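Local coordinates for Alr4995 protein (Nostoc sp., PDB 6LRF) that probably converts arginine to ornithine and on to proline, as a bifunctional arginine dihydrolase and ornithine cyclodeaminase named AgrE, at residues Gln360-Ala365 against Gly439-Arg444; Ile397-Gln402 against Leu417-Lys422. All blocks are in the same frame, centred on the assembly; numbering follows the deposited sequence.

Interaction 1 (Gln360-Ala365 against Gly439-Arg444); sequences QDERDA and GIRTIR
E362 and R441 reach for each other on extended side chains: E362 has CG anti to its carbonyl carbon (chi1 -82°), while R441 has CG wedged between backbone N and carbonyl carbon (chi1 67°) and then runs straight from CG to NE. They meet at a slant, with carboxylate and guanidinium planes 75° apart. The result is a long salt bridge, E362 OE1 to R441 NH2 at 3.8 Å. A water sits in the guanidinium plane at its edge, accepting from R441 NH2 at 3.3 Å and giving E362 OE1 a weak bond. Both groups have firmer partners elsewhere: E362 OE2 takes W396 NE1 and a salt bridge from R391, and R441 NE pairs with E389.

Farther along the loop, at R363 to A365, the backbones touch directly. G439, positive in phi, has no side chain, so the loop backbone can lie against its CA, with R363 O 3.2 Å away. A second water takes the G439 N-H at 2.9 Å and, weakly, that of R363. A365 CB lies 3.8 Å from G439 O. The loop between helix 340-352 and strand 366-369 thus crosses the start of edge strand 440-442 without pairing as a strand, tied by water and the long ion pair. The backbone of R391 in strand 388-392 bonds to those of A365 and G439, while I434 of strand 432-435 packs on A365.

Interaction 2 (Ile397-Gln402 against Leu417-Lys422); sequences IKVENQ and LLAQCK
Strands 397-400 and 417-422 run parallel with a twist of 36° between their directions, and E400 sits opposite Q420 and bonds to that residue's two neighbours, the usual parallel-sheet pattern: its N-H gives a nearly straight bond to A419 O (2.8 Å), and its carbonyl accepts from C421 N (2.9 Å) nearly end-on. Toward I397 the strands part, and a water fills in, donating to K398 O and accepting from A419 N.

On one side, apolar groups close the seam. I397 CG2 meets A419 CB at 4.0 Å, and its CG1 approaches L417 CD1. V399 uses both branches: CG1, anti to the backbone N (chi1 179°), goes to C421 CB at 4.0 Å, and CG2 to A419 CB. On the other side, the extended E400 side chain crosses L418 at about a right angle, the carboxylate oxygen OE1 coming 3.4 Å from L418 CD1. N401 and Q420 lie side by side and point the same way, amide planes 48° apart, without a hydrogen bond between them. C421 CB also lies 3.3 Å from N401 O. Two waters tie C421 O to N401, one through O and one through OD1.

The pair lies within a mixed sheet: strand 388-392 bonds to I397 and V399 on one flank, while strand 407-413 pairs antiparallel with L418, Q420 and K422 on the other.

Overall arrangement
Both contacts reach the same mixed sheet, and interaction 2 is nested in the chain segment that interaction 1 closes. Interaction 2 joins two inner neighbours of the sheet, with two direct backbone bonds and an apolar side, though its E400 and N401 are exposed. Interaction 1 lies at the margin, where a loop meets edge strand 440-442: no direct hydrogen bond crosses it; water, a long charge pair and close backbone packing join the two segments, and only A365 and G439 are buried among the touching residues. Strand 388-392 bonds to residues of both. Their centres lie about 14 Å apart, and the two touch where I443 CD1 packs on K398 CD at 3.8 Å.

Interaction 1 (Gln360-Ala365 against Gly439-Arg444)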
loop_
_atom_site.group_PDB
_atom_site.type_symbol
_atom_site.label_atom_id
_atom_site.label_comp_id
_atom_site.label_asym_id
_atom_site.label_seq_id
_atom_site.Cartn_x
_atom_site.Cartn_y
_atom_site.Cartn_z
ATOM N N GLN B 360 24.179 0.868 47.484
ATOM C CA GLN B 360 25.334 1.613 47.971
ATOM C C GLN B 360 26.015 2.387 46.844
ATOM O O GLN B 360 26.919 3.194 47.087
ATOM C CB GLN B 360 26.342 0.678 48.649
ATOM C CG GLN B 360 26.448 0.856 50.166
ATOM C CD GLN B 360 27.077 2.188 50.571
ATOM O OE1 GLN B 360 26.469 2.979 51.300
ATOM N NE2 GLN B 360 28.297 2.440 50.098
ATOM N N ASP B 361 25.582 2.145 45.612
ATOM C CA ASP B 361 26.148 2.851 44.468
ATOM C C ASP B 361 25.269 4.025 44.039
ATOM O O ASP B 361 25.607 4.756 43.100
ATOM C CB ASP B 361 26.365 1.893 43.298
ATOM C CG ASP B 361 27.413 0.841 43.600
ATOM O OD1 ASP B 361 28.142 1.012 44.605
ATOM O OD2 ASP B 361 27.507 -0.149 42.835
ATOM N N GLU B 362 24.145 4.191 44.737
ATOM C CA GLU B 362 23.256 5.328 44.539
ATOM C C GLU B 362 24.002 6.637 44.765
ATOM O O GLU B 362 24.749 6.779 45.735
ATOM C CB GLU B 362 22.056 5.260 45.494
ATOM C CG GLU B 362 20.898 4.373 45.058
ATOM C CD GLU B 362 19.620 4.657 45.849
ATOM O OE1 GLU B 362 18.617 3.932 45.669
ATOM O OE2 GLU B 362 19.606 5.617 46.647
ATOM N N ARG B 363 23.796 7.593 43.872
ATOM C CA ARG B 363 24.380 8.915 44.024
ATOM C C ARG B 363 23.373 9.981 43.605
ATOM O O ARG B 363 22.367 9.669 42.968
ATOM C CB ARG B 363 25.671 9.018 43.214
ATOM C CG ARG B 363 26.812 8.231 43.845
ATOM C CD ARG B 363 27.957 8.081 42.890
ATOM N NE ARG B 363 28.538 9.386 42.598
ATOM C CZ ARG B 363 29.324 9.644 41.557
ATOM N NH1 ARG B 363 29.645 8.675 40.703
ATOM N NH2 ARG B 363 29.792 10.873 41.376
ATOM N N ASP B 364 23.635 11.230 43.983
ATOM C CA ASP B 364 22.779 12.353 43.604
ATOM C C ASP B 364 22.933 12.656 42.120
ATOM O O ASP B 364 24.026 12.514 41.568
ATOM C CB ASP B 364 23.120 13.607 44.425
ATOM C CG ASP B 364 22.815 13.438 45.909
ATOM O OD1 ASP B 364 22.080 12.489 46.277
ATOM O OD2 ASP B 364 23.311 14.263 46.706
ATOM N N ALA B 365 21.843 13.065 41.475
ATOM C CA ALA B 365 21.921 13.519 40.094
ATOM C C ALA B 365 22.831 14.742 40.028
ATOM O O ALA B 365 22.805 15.590 40.916
ATOM C CB ALA B 365 20.528 13.844 39.557
ATOM N N GLY B 439 21.560 9.224 39.520
ATOM C CA GLY B 439 20.478 9.648 40.382
ATOM C C GLY B 439 19.162 9.816 39.659
ATOM O O GLY B 439 18.403 10.740 39.940
ATOM N N ILE B 440 18.895 8.918 38.716
ATOM C CA ILE B 440 17.635 8.925 37.975
ATOM C C ILE B 440 17.090 7.509 37.909
ATOM O O ILE B 440 17.809 6.575 37.560
ATOM C CB ILE B 440 17.816 9.474 36.549
ATOM C CG1 ILE B 440 18.502 10.837 36.579
ATOM C CG2 ILE B 440 16.449 9.574 35.821
ATOM C CD1 ILE B 440 19.289 11.175 35.335
ATOM N N ARG B 441 15.822 7.337 38.247
ATOM C CA ARG B 441 15.196 6.034 38.068
ATOM C C ARG B 441 13.773 6.216 37.557
ATOM O O ARG B 441 13.160 7.272 37.737
ATOM C CB ARG B 441 15.207 5.235 39.373
ATOM C CG ARG B 441 14.339 5.823 40.476
ATOM C CD ARG B 441 14.619 5.099 41.783
ATOM N NE ARG B 441 13.764 5.565 42.873
ATOM C CZ ARG B 441 13.968 5.279 44.159
ATOM N NH1 ARG B 441 13.142 5.741 45.081
ATOM N NH2 ARG B 441 15.002 4.533 44.514
ATOM N N THR B 442 13.262 5.186 36.898
ATOM C CA THR B 442 11.881 5.189 36.448
ATOM C C THR B 442 11.013 4.525 37.516
ATOM O O THR B 442 11.519 3.777 38.349
ATOM C CB THR B 442 11.720 4.438 35.126
ATOM O OG1 THR B 442 10.428 4.707 34.584
ATOM C CG2 THR B 442 11.850 2.941 35.363
ATOM N N ILE B 443 9.711 4.794 37.506
ATOM C CA ILE B 443 8.827 4.063 38.398
ATOM C C ILE B 443 7.637 3.535 37.615
ATOM O O ILE B 443 6.494 3.680 38.026
ATOM C CB ILE B 443 8.363 4.928 39.604
ATOM C CG1 ILE B 443 7.989 6.351 39.167
ATOM C CG2 ILE B 443 9.463 4.983 40.657
ATOM C CD1 ILE B 443 7.532 7.253 40.306
ATOM N N ARG B 444 7.926 2.922 36.475
ATOM C CA ARG B 444 6.908 2.187 35.739
ATOM C C ARG B 444 6.438 0.980 36.548
ATOM O O ARG B 444 7.254 0.230 37.097
ATOM C CB ARG B 444 7.435 1.725 34.385
ATOM C CG ARG B 444 8.121 2.787 33.588
ATOM C CD ARG B 444 8.826 2.185 32.389
ATOM N NE ARG B 444 7.921 1.408 31.544
ATOM C CZ ARG B 444 8.264 0.891 30.364
ATOM N NH1 ARG B 444 9.491 1.069 29.883
ATOM N NH2 ARG B 444 7.379 0.201 29.662
HETATM O O HOH W 1 17.299 2.985 42.768
HETATM O O HOH W 2 23.009 7.043 40.680
#

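Interaction 2 (Ile397-Gln402 against Leu417-Lys422)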
loop_
_atom_site.group_PDB
_atom_site.type_symbol
_atom_site.label_atom_id
_atom_site.label_comp_id
_atom_site.label_asym_id
_atom_site.label_seq_id
_atom_site.Cartn_x
_atom_site.Cartn_y
_atom_site.Cartn_z
ATOM N N ILE B 397 12.969 12.244 44.518
ATOM C CA ILE B 397 11.936 13.247 44.265
ATOM C C ILE B 397 11.196 12.949 42.963
ATOM O O ILE B 397 11.834 12.745 41.926
ATOM C CB ILE B 397 12.558 14.663 44.142
ATOM C CG1 ILE B 397 13.405 14.991 45.372
ATOM C CG2 ILE B 397 11.494 15.702 43.895
ATOM C CD1 ILE B 397 12.657 14.830 46.676
ATOM N N LYS B 398 9.866 12.970 42.995
ATOM C CA LYS B 398 9.065 12.718 41.791
ATOM C C LYS B 398 9.084 13.902 40.810
ATOM O O LYS B 398 8.880 15.050 41.205
ATOM C CB LYS B 398 7.624 12.373 42.193
ATOM C CG LYS B 398 6.620 12.324 41.048
ATOM C CD LYS B 398 6.541 10.951 40.379
ATOM C CE LYS B 398 5.608 10.990 39.154
ATOM N NZ LYS B 398 4.322 10.252 39.362
ATOM N N VAL B 399 9.351 13.623 39.534
ATOM C CA VAL B 399 9.365 14.671 38.511
ATOM C C VAL B 399 7.922 14.992 38.074
ATOM O O VAL B 399 7.147 14.077 37.773
ATOM C CB VAL B 399 10.222 14.261 37.264
ATOM C CG1 VAL B 399 10.206 15.353 36.192
ATOM C CG2 VAL B 399 11.656 13.910 37.675
ATOM N N GLU B 400 7.577 16.284 38.058
ATOM C CA GLU B 400 6.253 16.757 37.657
ATOM C C GLU B 400 6.203 17.201 36.189
ATOM O O GLU B 400 7.240 17.540 35.594
ATOM C CB GLU B 400 5.812 17.918 38.548
ATOM C CG GLU B 400 5.504 17.501 39.975
ATOM C CD GLU B 400 5.092 18.674 40.846
ATOM O OE1 GLU B 400 4.875 19.780 40.298
ATOM O OE2 GLU B 400 4.992 18.486 42.079
ATOM N N ASN B 401 4.993 17.194 35.624
ATOM C CA ASN B 401 4.736 17.602 34.243
ATOM C C ASN B 401 5.506 16.762 33.235
ATOM O O ASN B 401 5.985 17.279 32.221
ATOM C CB ASN B 401 5.066 19.082 34.040
ATOM C CG ASN B 401 4.293 19.978 34.986
ATOM O OD1 ASN B 401 4.849 20.905 35.568
ATOM N ND2 ASN B 401 3.002 19.690 35.162
ATOM N N GLN B 402 5.603 15.465 33.514
ATOM C CA GLN B 402 6.421 14.564 32.712
ATOM C C GLN B 402 6.023 14.588 31.243
ATOM O O GLN B 402 4.856 14.483 30.908
ATOM C CB GLN B 402 6.309 13.139 33.248
ATOM C CG GLN B 402 7.295 12.153 32.617
ATOM C CD GLN B 402 8.719 12.349 33.106
ATOM O OE1 GLN B 402 8.945 12.632 34.282
ATOM N NE2 GLN B 402 9.687 12.181 32.206
ATOM N N LEU B 417 11.590 20.791 47.684
ATOM C CA LEU B 417 12.255 20.538 46.411
ATOM C C LEU B 417 11.259 20.277 45.298
ATOM O O LEU B 417 10.355 19.474 45.453
ATOM C CB LEU B 417 13.186 19.336 46.534
ATOM C CG LEU B 417 14.564 19.588 47.113
ATOM C CD1 LEU B 417 15.214 18.250 47.409
ATOM C CD2 LEU B 417 15.389 20.393 46.122
ATOM N N LEU B 418 11.434 20.948 44.173
ATOM C CA LEU B 418 10.573 20.713 43.031
ATOM C C LEU B 418 11.374 20.242 41.815
ATOM O O LEU B 418 12.349 20.890 41.414
ATOM C CB LEU B 418 9.801 21.985 42.691
ATOM C CG LEU B 418 8.940 21.897 41.440
ATOM C CD1 LEU B 418 7.839 20.832 41.604
ATOM C CD2 LEU B 418 8.362 23.270 41.162
ATOM N N ALA B 419 10.968 19.105 41.248
ATOM C CA ALA B 419 11.576 18.593 40.017
ATOM C C ALA B 419 10.545 18.674 38.901
ATOM O O ALA B 419 9.456 18.119 39.011
ATOM C CB ALA B 419 12.073 17.165 40.197
ATOM N N GLN B 420 10.896 19.389 37.841
ATOM C CA GLN B 420 9.970 19.729 36.764
ATOM C C GLN B 420 10.534 19.405 35.391
ATOM O O GLN B 420 11.576 19.913 35.003
ATOM C CB GLN B 420 9.661 21.225 36.774
ATOM C CG GLN B 420 8.350 21.655 37.343
ATOM C CD GLN B 420 8.261 23.173 37.382
ATOM O OE1 GLN B 420 9.231 23.854 37.735
ATOM N NE2 GLN B 420 7.113 23.710 36.995
ATOM N N CYS B 421 9.797 18.612 34.640
ATOM C CA CYS B 421 10.064 18.406 33.240
ATOM C C CYS B 421 9.699 19.673 32.433
ATOM O O CYS B 421 8.566 20.153 32.475
ATOM C CB CYS B 421 9.264 17.200 32.791
ATOM S SG CYS B 421 9.780 16.474 31.320
ATOM N N LYS B 422 10.665 20.227 31.721
ATOM C CA LYS B 422 10.435 21.438 30.933
ATOM C C LYS B 422 10.982 21.238 29.541
ATOM O O LYS B 422 12.056 20.659 29.378
ATOM C CB LYS B 422 11.114 22.657 31.563
ATOM C CG LYS B 422 10.501 23.174 32.860
ATOM C CD LYS B 422 11.309 24.363 33.335
ATOM C CE LYS B 422 10.477 25.430 34.013
ATOM N NZ LYS B 422 11.160 26.775 33.890
HETATM O O HOH W 3 8.990 17.240 42.469
HETATM O O HOH W 4 6.445 19.601 30.580
HETATM O O HOH W 5 7.175 22.036 33.762
#